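Local coordinates for protein ATP-dependent DNA helicase (Mycobacterium smegmatis, PDB 5V9X) that acts as a 3'-to-5' RNA:DNA helicase, probably using ATP hydrolysis to move along a single-stranded DNA tracking strand, at residues D696-H710 / A733-S745. Sequence-based numbering, arbitrary orientation.
Sequences DWRVILHSPYGLRVH and ASDDGIIVRLPDS
Asp735 OD1 is gripped by two backbone amides: Leu707 N, 2.9 Å away on the anti lone pair of OD1, and Arg625 N from outside the two segments. Leu707 opens helix 707-725 right after the N-cap residue Gly706, so the carboxylate takes up an amide of the helix's first turn, where the helix dipole would favour its negative charge. A few residues on, His710 ND1 donates to Ser734 O at 2.8 Å, with the acceptor lying in the imidazole plane. CG of His710 stands anti to the carbonyl carbon (chi1 -60°), which swings the ring against the type I turn 734-737; NE2, also at the ring edge, shares a hydrogen bond with Ser703 OG. Both imidazole nitrogens are thereby engaged, which fixes the ring's rotation. Beyond the turn, strands 697-702 and 737-742 pair antiparallel, with Trp697-Leu742, Val699-Val740 and Leu701-Ile738 as hydrogen-bonded pairs. On the face carrying Val699, its CG2 meets Leu742 CD1 at 3.7 Å. The other face carries Arg698 and Arg741, side by side with guanidinium planes 16° apart; Arg741 CD lies over a face of the Arg698 group, 3.4 Å from NH2. Separate salt bridges, Arg698 with Asp692 and Arg741 with Glu729, should offset the proximity of like charges. These strands belong to the mixed sheet of the DEAD/H-associated region; the contact's nearest atom lies about 7 Å from the bound nucleic acid. Through Asp735 and His710, directed polar bonds tie the start of helix 707-725 to the turn linking edge strand 732-734 to strand 737-742.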
ATOM      1  N   ASP A 696     -28.324  27.702   5.261  1.00134.44           N
ATOM      2  CA  ASP A 696     -27.664  27.392   4.002  1.00123.85           C
ATOM      3  C   ASP A 696     -27.976  25.968   3.561  1.00114.43           C
ATOM      4  O   ASP A 696     -28.044  25.049   4.382  1.00111.40           O
ATOM      5  CB  ASP A 696     -26.154  27.582   4.136  1.00120.08           C
ATOM      6  CG  ASP A 696     -25.793  28.919   4.745  1.00121.32           C
ATOM      7  OD1 ASP A 696     -26.601  29.865   4.631  1.00122.11           O
ATOM      8  OD2 ASP A 696     -24.704  29.025   5.344  1.00121.85           O
ATOM      9  N   TRP A 697     -28.161  25.794   2.255  1.00107.71           N
ATOM     10  CA  TRP A 697     -28.484  24.484   1.710  1.00 98.12           C
ATOM     11  C   TRP A 697     -27.269  23.563   1.736  1.00 92.16           C
ATOM     12  O   TRP A 697     -26.119  24.007   1.684  1.00 92.84           O
ATOM     13  CB  TRP A 697     -28.995  24.610   0.274  1.00 95.17           C
ATOM     14  CG  TRP A 697     -30.434  25.000   0.167  1.00 96.60           C
ATOM     15  CD1 TRP A 697     -30.939  26.129  -0.407  1.00 98.75           C
ATOM     16  CD2 TRP A 697     -31.560  24.255   0.646  1.00 96.42           C
ATOM     17  NE1 TRP A 697     -32.309  26.133  -0.318  1.00101.64           N
ATOM     18  CE2 TRP A 697     -32.716  24.994   0.326  1.00 99.67           C
ATOM     19  CE3 TRP A 697     -31.703  23.037   1.315  1.00 91.94           C
ATOM     20  CZ2 TRP A 697     -33.996  24.553   0.651  1.00 98.52           C
ATOM     21  CZ3 TRP A 697     -32.974  22.601   1.637  1.00 89.11           C
ATOM     22  CH2 TRP A 697     -34.103  23.357   1.305  1.00 92.65           C
ATOM     23  N   ARG A 698     -27.542  22.263   1.811  1.00 87.10           N
ATOM     24  CA  ARG A 698     -26.507  21.238   1.739  1.00 82.56           C
ATOM     25  C   ARG A 698     -27.060  20.049   0.973  1.00 73.83           C
ATOM     26  O   ARG A 698     -28.022  19.415   1.418  1.00 67.73           O
ATOM     27  CB  ARG A 698     -26.036  20.815   3.133  1.00 87.18           C
ATOM     28  CG  ARG A 698     -24.711  21.436   3.530  1.00 88.55           C
ATOM     29  CD  ARG A 698     -24.248  20.972   4.900  1.00 84.59           C
ATOM     30  NE  ARG A 698     -22.916  21.484   5.210  1.00 79.39           N
ATOM     31  CZ  ARG A 698     -22.671  22.721   5.628  1.00 83.75           C
ATOM     32  NH1 ARG A 698     -23.669  23.581   5.784  1.00 88.25           N
ATOM     33  NH2 ARG A 698     -21.428  23.103   5.885  1.00 86.61           N
ATOM     34  N   VAL A 699     -26.455  19.752  -0.173  1.00 75.93           N
ATOM     35  CA  VAL A 699     -26.891  18.674  -1.052  1.00 75.74           C
ATOM     36  C   VAL A 699     -25.807  17.606  -1.058  1.00 69.29           C
ATOM     37  O   VAL A 699     -24.672  17.866  -1.475  1.00 68.11           O
ATOM     38  CB  VAL A 699     -27.178  19.182  -2.472  1.00 81.50           C
ATOM     39  CG1 VAL A 699     -27.794  18.081  -3.311  1.00 85.72           C
ATOM     40  CG2 VAL A 699     -28.092  20.397  -2.423  1.00 82.12           C
ATOM     41  N   ILE A 700     -26.157  16.406  -0.604  1.00 66.22           N
ATOM     42  CA  ILE A 700     -25.213  15.307  -0.444  1.00 61.79           C
ATOM     43  C   ILE A 700     -25.561  14.213  -1.441  1.00 61.09           C
ATOM     44  O   ILE A 700     -26.715  13.774  -1.513  1.00 63.50           O
ATOM     45  CB  ILE A 700     -25.230  14.761   0.994  1.00 56.84           C
ATOM     46  CG1 ILE A 700     -24.759  15.833   1.977  1.00 52.99           C
ATOM     47  CG2 ILE A 700     -24.363  13.521   1.099  1.00 52.75           C
ATOM     48  CD1 ILE A 700     -24.864  15.420   3.425  1.00 48.64           C
ATOM     49  N   LEU A 701     -24.567  13.777  -2.210  1.00 59.04           N
ATOM     50  CA  LEU A 701     -24.709  12.616  -3.077  1.00 58.77           C
ATOM     51  C   LEU A 701     -24.222  11.389  -2.320  1.00 58.90           C
ATOM     52  O   LEU A 701     -23.092  11.372  -1.826  1.00 61.30           O
ATOM     53  CB  LEU A 701     -23.921  12.787  -4.375  1.00 55.09           C
ATOM     54  CG  LEU A 701     -23.789  11.528  -5.239  1.00 52.09           C
ATOM     55  CD1 LEU A 701     -25.157  10.993  -5.647  1.00 50.12           C
ATOM     56  CD2 LEU A 701     -22.925  11.796  -6.463  1.00 48.67           C
ATOM     57  N   HIS A 702     -25.075  10.377  -2.216  1.00 56.40           N
ATOM     58  CA  HIS A 702     -24.728   9.133  -1.547  1.00 56.12           C
ATOM     59  C   HIS A 702     -24.399   8.072  -2.588  1.00 58.22           C
ATOM     60  O   HIS A 702     -25.214   7.788  -3.471  1.00 61.35           O
ATOM     61  CB  HIS A 702     -25.870   8.659  -0.651  1.00 59.33           C
ATOM     62  CG  HIS A 702     -26.072   9.487   0.580  1.00 60.03           C
ATOM     63  ND1 HIS A 702     -26.608  10.756   0.545  1.00 61.84           N
ATOM     64  CD2 HIS A 702     -25.826   9.220   1.884  1.00 60.15           C
ATOM     65  CE1 HIS A 702     -26.680  11.236   1.772  1.00 60.13           C
ATOM     66  NE2 HIS A 702     -26.210  10.325   2.604  1.00 61.23           N
ATOM     67  N   SER A 703     -23.206   7.488  -2.476  1.00 55.87           N
ATOM     68  CA  SER A 703     -22.700   6.490  -3.411  1.00 48.27           C
ATOM     69  C   SER A 703     -21.490   5.805  -2.796  1.00 47.79           C
ATOM     70  O   SER A 703     -20.617   6.481  -2.241  1.00 55.51           O
ATOM     71  CB  SER A 703     -22.322   7.134  -4.747  1.00 48.98           C
ATOM     72  OG  SER A 703     -21.359   6.356  -5.436  1.00 49.58           O
ATOM     73  N   PRO A 704     -21.396   4.478  -2.868  1.00 45.97           N
ATOM     74  CA  PRO A 704     -20.273   3.768  -2.245  1.00 45.41           C
ATOM     75  C   PRO A 704     -19.049   3.587  -3.130  1.00 54.20           C
ATOM     76  O   PRO A 704     -18.081   2.969  -2.675  1.00 59.50           O
ATOM     77  CB  PRO A 704     -20.902   2.407  -1.924  1.00 41.92           C
ATOM     78  CG  PRO A 704     -21.838   2.184  -3.064  1.00 41.92           C
ATOM     79  CD  PRO A 704     -22.380   3.545  -3.445  1.00 45.53           C
ATOM     80  N   TYR A 705     -19.047   4.133  -4.348  1.00 52.72           N
ATOM     81  CA  TYR A 705     -18.085   3.738  -5.373  1.00 52.05           C
ATOM     82  C   TYR A 705     -16.690   4.318  -5.175  1.00 53.46           C
ATOM     83  O   TYR A 705     -15.895   4.346  -6.120  1.00 62.88           O
ATOM     84  CB  TYR A 705     -18.615   4.126  -6.756  1.00 51.91           C
ATOM     85  CG  TYR A 705     -19.644   3.160  -7.285  1.00 53.33           C
ATOM     86  CD1 TYR A 705     -19.257   1.986  -7.916  1.00 55.52           C
ATOM     87  CD2 TYR A 705     -21.002   3.414  -7.146  1.00 50.65           C
ATOM     88  CE1 TYR A 705     -20.193   1.094  -8.402  1.00 53.17           C
ATOM     89  CE2 TYR A 705     -21.944   2.527  -7.628  1.00 48.10           C
ATOM     90  CZ  TYR A 705     -21.535   1.370  -8.254  1.00 48.39           C
ATOM     91  OH  TYR A 705     -22.468   0.482  -8.736  1.00 49.20           O
ATOM     92  N   GLY A 706     -16.371   4.772  -3.970  1.00 48.79           N
ATOM     93  CA  GLY A 706     -15.003   5.097  -3.619  1.00 47.42           C
ATOM     94  C   GLY A 706     -14.565   6.470  -4.098  1.00 49.92           C
ATOM     95  O   GLY A 706     -15.191   7.104  -4.949  1.00 52.82           O
ATOM     96  N   LEU A 707     -13.442   6.924  -3.534  1.00 43.96           N
ATOM     97  CA  LEU A 707     -12.928   8.256  -3.817  1.00 44.05           C
ATOM     98  C   LEU A 707     -12.349   8.375  -5.221  1.00 49.55           C
ATOM     99  O   LEU A 707     -12.331   9.480  -5.774  1.00 51.58           O
ATOM    100  CB  LEU A 707     -11.868   8.635  -2.777  1.00 42.17           C
ATOM    101  CG  LEU A 707     -11.328  10.066  -2.822  1.00 39.85           C
ATOM    102  CD1 LEU A 707     -12.418  11.067  -2.469  1.00 38.10           C
ATOM    103  CD2 LEU A 707     -10.134  10.221  -1.899  1.00 38.50           C
ATOM    104  N   ARG A 708     -11.867   7.275  -5.808  1.00 51.25           N
ATOM    105  CA  ARG A 708     -11.288   7.345  -7.146  1.00 55.29           C
ATOM    106  C   ARG A 708     -12.305   7.783  -8.191  1.00 62.06           C
ATOM    107  O   ARG A 708     -11.919   8.292  -9.249  1.00 63.17           O
ATOM    108  CB  ARG A 708     -10.691   5.989  -7.530  1.00 56.25           C
ATOM    109  CG  ARG A 708      -9.687   5.444  -6.530  1.00 62.90           C
ATOM    110  CD  ARG A 708      -8.979   4.219  -7.075  1.00 66.90           C
ATOM    111  NE  ARG A 708      -8.115   4.548  -8.206  1.00 67.36           N
ATOM    112  CZ  ARG A 708      -7.591   3.648  -9.030  1.00 67.34           C
ATOM    113  NH1 ARG A 708      -7.849   2.359  -8.861  1.00 66.08           N
ATOM    114  NH2 ARG A 708      -6.813   4.037 -10.030  1.00 69.47           N
ATOM    115  N   VAL A 709     -13.590   7.590  -7.920  1.00 64.24           N
ATOM    116  CA  VAL A 709     -14.658   8.028  -8.803  1.00 59.46           C
ATOM    117  C   VAL A 709     -15.236   9.365  -8.357  1.00 60.65           C
ATOM    118  O   VAL A 709     -15.604  10.196  -9.188  1.00 64.69           O
ATOM    119  CB  VAL A 709     -15.751   6.938  -8.874  1.00 54.91           C
ATOM    120  CG1 VAL A 709     -17.046   7.480  -9.459  1.00 60.07           C
ATOM    121  CG2 VAL A 709     -15.260   5.745  -9.681  1.00 51.72           C
ATOM    122  N   HIS A 710     -15.314   9.586  -7.043  1.00 59.60           N
ATOM    123  CA  HIS A 710     -15.881  10.811  -6.494  1.00 58.12           C
ATOM    124  C   HIS A 710     -14.927  11.995  -6.568  1.00 57.63           C
ATOM    125  O   HIS A 710     -15.385  13.143  -6.556  1.00 64.00           O
ATOM    126  CB  HIS A 710     -16.303  10.574  -5.044  1.00 56.17           C
ATOM    127  CG  HIS A 710     -17.323   9.491  -4.891  1.00 55.31           C
ATOM    128  ND1 HIS A 710     -17.523   8.817  -3.706  1.00 53.52           N
ATOM    129  CD2 HIS A 710     -18.198   8.964  -5.778  1.00 54.97           C
ATOM    130  CE1 HIS A 710     -18.479   7.921  -3.870  1.00 55.57           C
ATOM    131  NE2 HIS A 710     -18.908   7.991  -5.118  1.00 56.23           N
ATOM    132  N   ALA A 733     -15.278  15.751  -1.363  1.00 61.93           N
ATOM    133  CA  ALA A 733     -15.471  14.400  -1.867  1.00 56.34           C
ATOM    134  C   ALA A 733     -14.829  13.393  -0.925  1.00 57.75           C
ATOM    135  O   ALA A 733     -13.777  13.660  -0.334  1.00 58.45           O
ATOM    136  CB  ALA A 733     -14.886  14.248  -3.274  1.00 57.53           C
ATOM    137  N   SER A 734     -15.468  12.234  -0.789  1.00 57.11           N
ATOM    138  CA  SER A 734     -14.980  11.174   0.084  1.00 53.83           C
ATOM    139  C   SER A 734     -15.297   9.831  -0.565  1.00 53.79           C
ATOM    140  O   SER A 734     -15.796   9.768  -1.693  1.00 58.35           O
ATOM    141  CB  SER A 734     -15.592  11.296   1.485  1.00 50.35           C
ATOM    142  OG  SER A 734     -17.002  11.176   1.436  1.00 52.11           O
ATOM    143  N   ASP A 735     -15.001   8.745   0.154  1.00 53.42           N
ATOM    144  CA  ASP A 735     -15.289   7.410  -0.362  1.00 54.22           C
ATOM    145  C   ASP A 735     -16.786   7.196  -0.553  1.00 54.47           C
ATOM    146  O   ASP A 735     -17.208   6.518  -1.498  1.00 49.11           O
ATOM    147  CB  ASP A 735     -14.723   6.340   0.579  1.00 55.20           C
ATOM    148  CG  ASP A 735     -13.245   6.075   0.351  1.00 58.70           C
ATOM    149  OD1 ASP A 735     -12.780   6.230  -0.796  1.00 58.34           O
ATOM    150  OD2 ASP A 735     -12.550   5.702   1.321  1.00 60.55           O
ATOM    151  N   ASP A 736     -17.607   7.760   0.333  1.00 58.45           N
ATOM    152  CA  ASP A 736     -19.030   7.448   0.377  1.00 58.75           C
ATOM    153  C   ASP A 736     -19.912   8.621  -0.042  1.00 60.04           C
ATOM    154  O   ASP A 736     -21.050   8.739   0.420  1.00 59.54           O
ATOM    155  CB  ASP A 736     -19.427   6.958   1.768  1.00 62.73           C
ATOM    156  CG  ASP A 736     -18.908   5.565   2.061  1.00 71.77           C
ATOM    157  OD1 ASP A 736     -17.974   5.124   1.360  1.00 75.01           O
ATOM    158  OD2 ASP A 736     -19.440   4.906   2.979  1.00 78.38           O
ATOM    159  N   GLY A 737     -19.415   9.490  -0.914  1.00 60.25           N
ATOM    160  CA  GLY A 737     -20.267  10.483  -1.527  1.00 54.79           C
ATOM    161  C   GLY A 737     -19.558  11.805  -1.717  1.00 54.63           C
ATOM    162  O   GLY A 737     -18.338  11.911  -1.591  1.00 59.07           O
ATOM    163  N   ILE A 738     -20.357  12.825  -2.034  1.00 52.39           N
ATOM    164  CA  ILE A 738     -19.882  14.176  -2.310  1.00 56.22           C
ATOM    165  C   ILE A 738     -20.777  15.160  -1.571  1.00 57.87           C
ATOM    166  O   ILE A 738     -22.007  15.040  -1.612  1.00 53.45           O
ATOM    167  CB  ILE A 738     -19.876  14.478  -3.823  1.00 56.94           C
ATOM    168  CG1 ILE A 738     -18.853  13.598  -4.547  1.00 56.89           C
ATOM    169  CG2 ILE A 738     -19.600  15.954  -4.088  1.00 51.20           C
ATOM    170  CD1 ILE A 738     -18.852  13.777  -6.049  1.00 55.03           C
ATOM    171  N   ILE A 739     -20.165  16.133  -0.899  1.00 62.28           N
ATOM    172  CA  ILE A 739     -20.882  17.138  -0.120  1.00 64.79           C
ATOM    173  C   ILE A 739     -20.828  18.465  -0.864  1.00 62.61           C
ATOM    174  O   ILE A 739     -19.744  18.942  -1.220  1.00 60.78           O
ATOM    175  CB  ILE A 739     -20.292  17.284   1.294  1.00 66.90           C
ATOM    176  CG1 ILE A 739     -20.253  15.930   2.005  1.00 66.48           C
ATOM    177  CG2 ILE A 739     -21.100  18.287   2.106  1.00 71.20           C
ATOM    178  CD1 ILE A 739     -19.577  15.975   3.359  1.00 65.32           C
ATOM    179  N   VAL A 740     -21.997  19.063  -1.085  1.00 61.78           N
ATOM    180  CA  VAL A 740     -22.123  20.374  -1.711  1.00 70.61           C
ATOM    181  C   VAL A 740     -22.851  21.299  -0.744  1.00 82.44           C
ATOM    182  O   VAL A 740     -23.780  20.874  -0.048  1.00 87.72           O
ATOM    183  CB  VAL A 740     -22.870  20.289  -3.061  1.00 66.34           C
ATOM    184  CG1 VAL A 740     -23.044  21.669  -3.676  1.00 66.93           C
ATOM    185  CG2 VAL A 740     -22.129  19.371  -4.021  1.00 59.32           C
ATOM    186  N   ARG A 741     -22.419  22.557  -0.688  1.00 85.43           N
ATOM    187  CA  ARG A 741     -23.062  23.570   0.138  1.00 90.37           C
ATOM    188  C   ARG A 741     -23.383  24.784  -0.720  1.00 92.86           C
ATOM    189  O   ARG A 741     -22.516  25.282  -1.446  1.00 93.94           O
ATOM    190  CB  ARG A 741     -22.178  23.974   1.324  1.00 97.73           C
ATOM    191  CG  ARG A 741     -22.680  25.196   2.079  1.00106.83           C
ATOM    192  CD  ARG A 741     -21.938  25.394   3.392  1.00111.35           C
ATOM    193  NE  ARG A 741     -21.531  26.784   3.582  1.00115.52           N
ATOM    194  CZ  ARG A 741     -20.277  27.212   3.481  1.00116.42           C
ATOM    195  NH1 ARG A 741     -19.305  26.355   3.207  1.00114.62           N
ATOM    196  NH2 ARG A 741     -19.992  28.494   3.666  1.00118.85           N
ATOM    197  N   LEU A 742     -24.627  25.254  -0.636  1.00 94.14           N
ATOM    198  CA  LEU A 742     -25.083  26.402  -1.403  1.00 94.92           C
ATOM    199  C   LEU A 742     -25.840  27.340  -0.469  1.00 98.48           C
ATOM    200  O   LEU A 742     -26.713  26.884   0.290  1.00 97.78           O
ATOM    201  CB  LEU A 742     -25.989  25.978  -2.572  1.00 92.33           C
ATOM    202  CG  LEU A 742     -25.580  24.798  -3.458  1.00 86.38           C
ATOM    203  CD1 LEU A 742     -26.090  23.484  -2.883  1.00 83.57           C
ATOM    204  CD2 LEU A 742     -26.086  24.992  -4.879  1.00 85.46           C
ATOM    205  N   PRO A 743     -25.540  28.638  -0.482  1.00103.42           N
ATOM    206  CA  PRO A 743     -26.350  29.580   0.298  1.00106.22           C
ATOM    207  C   PRO A 743     -27.783  29.600  -0.211  1.00109.82           C
ATOM    208  O   PRO A 743     -28.045  29.389  -1.397  1.00106.06           O
ATOM    209  CB  PRO A 743     -25.648  30.925   0.075  1.00104.74           C
ATOM    210  CG  PRO A 743     -24.863  30.747  -1.184  1.00102.54           C
ATOM    211  CD  PRO A 743     -24.445  29.309  -1.203  1.00102.53           C
ATOM    212  N   ASP A 744     -28.714  29.847   0.710  1.00119.07           N
ATOM    213  CA  ASP A 744     -30.133  29.761   0.389  1.00122.44           C
ATOM    214  C   ASP A 744     -30.491  30.702  -0.756  1.00124.02           C
ATOM    215  O   ASP A 744     -30.051  31.854  -0.798  1.00124.27           O
ATOM    216  CB  ASP A 744     -30.978  30.089   1.620  1.00127.59           C
ATOM    217  CG  ASP A 744     -32.423  29.657   1.467  1.00129.09           C
ATOM    218  OD1 ASP A 744     -32.747  28.512   1.848  1.00126.84           O
ATOM    219  OD2 ASP A 744     -33.234  30.458   0.957  1.00131.24           O
ATOM    220  N   SER A 745     -31.291  30.198  -1.689  1.00124.48           N
ATOM    221  CA  SER A 745     -31.663  30.952  -2.878  1.00122.73           C
ATOM    222  C   SER A 745     -32.858  31.859  -2.605  1.00120.63           C
ATOM    223  O   SER A 745     -33.990  31.391  -2.499  1.00117.61           O
ATOM    224  CB  SER A 745     -31.977  29.998  -4.033  1.00118.79           C
ATOM    225  OG  SER A 745     -30.953  29.027  -4.182  1.00112.62           O
TER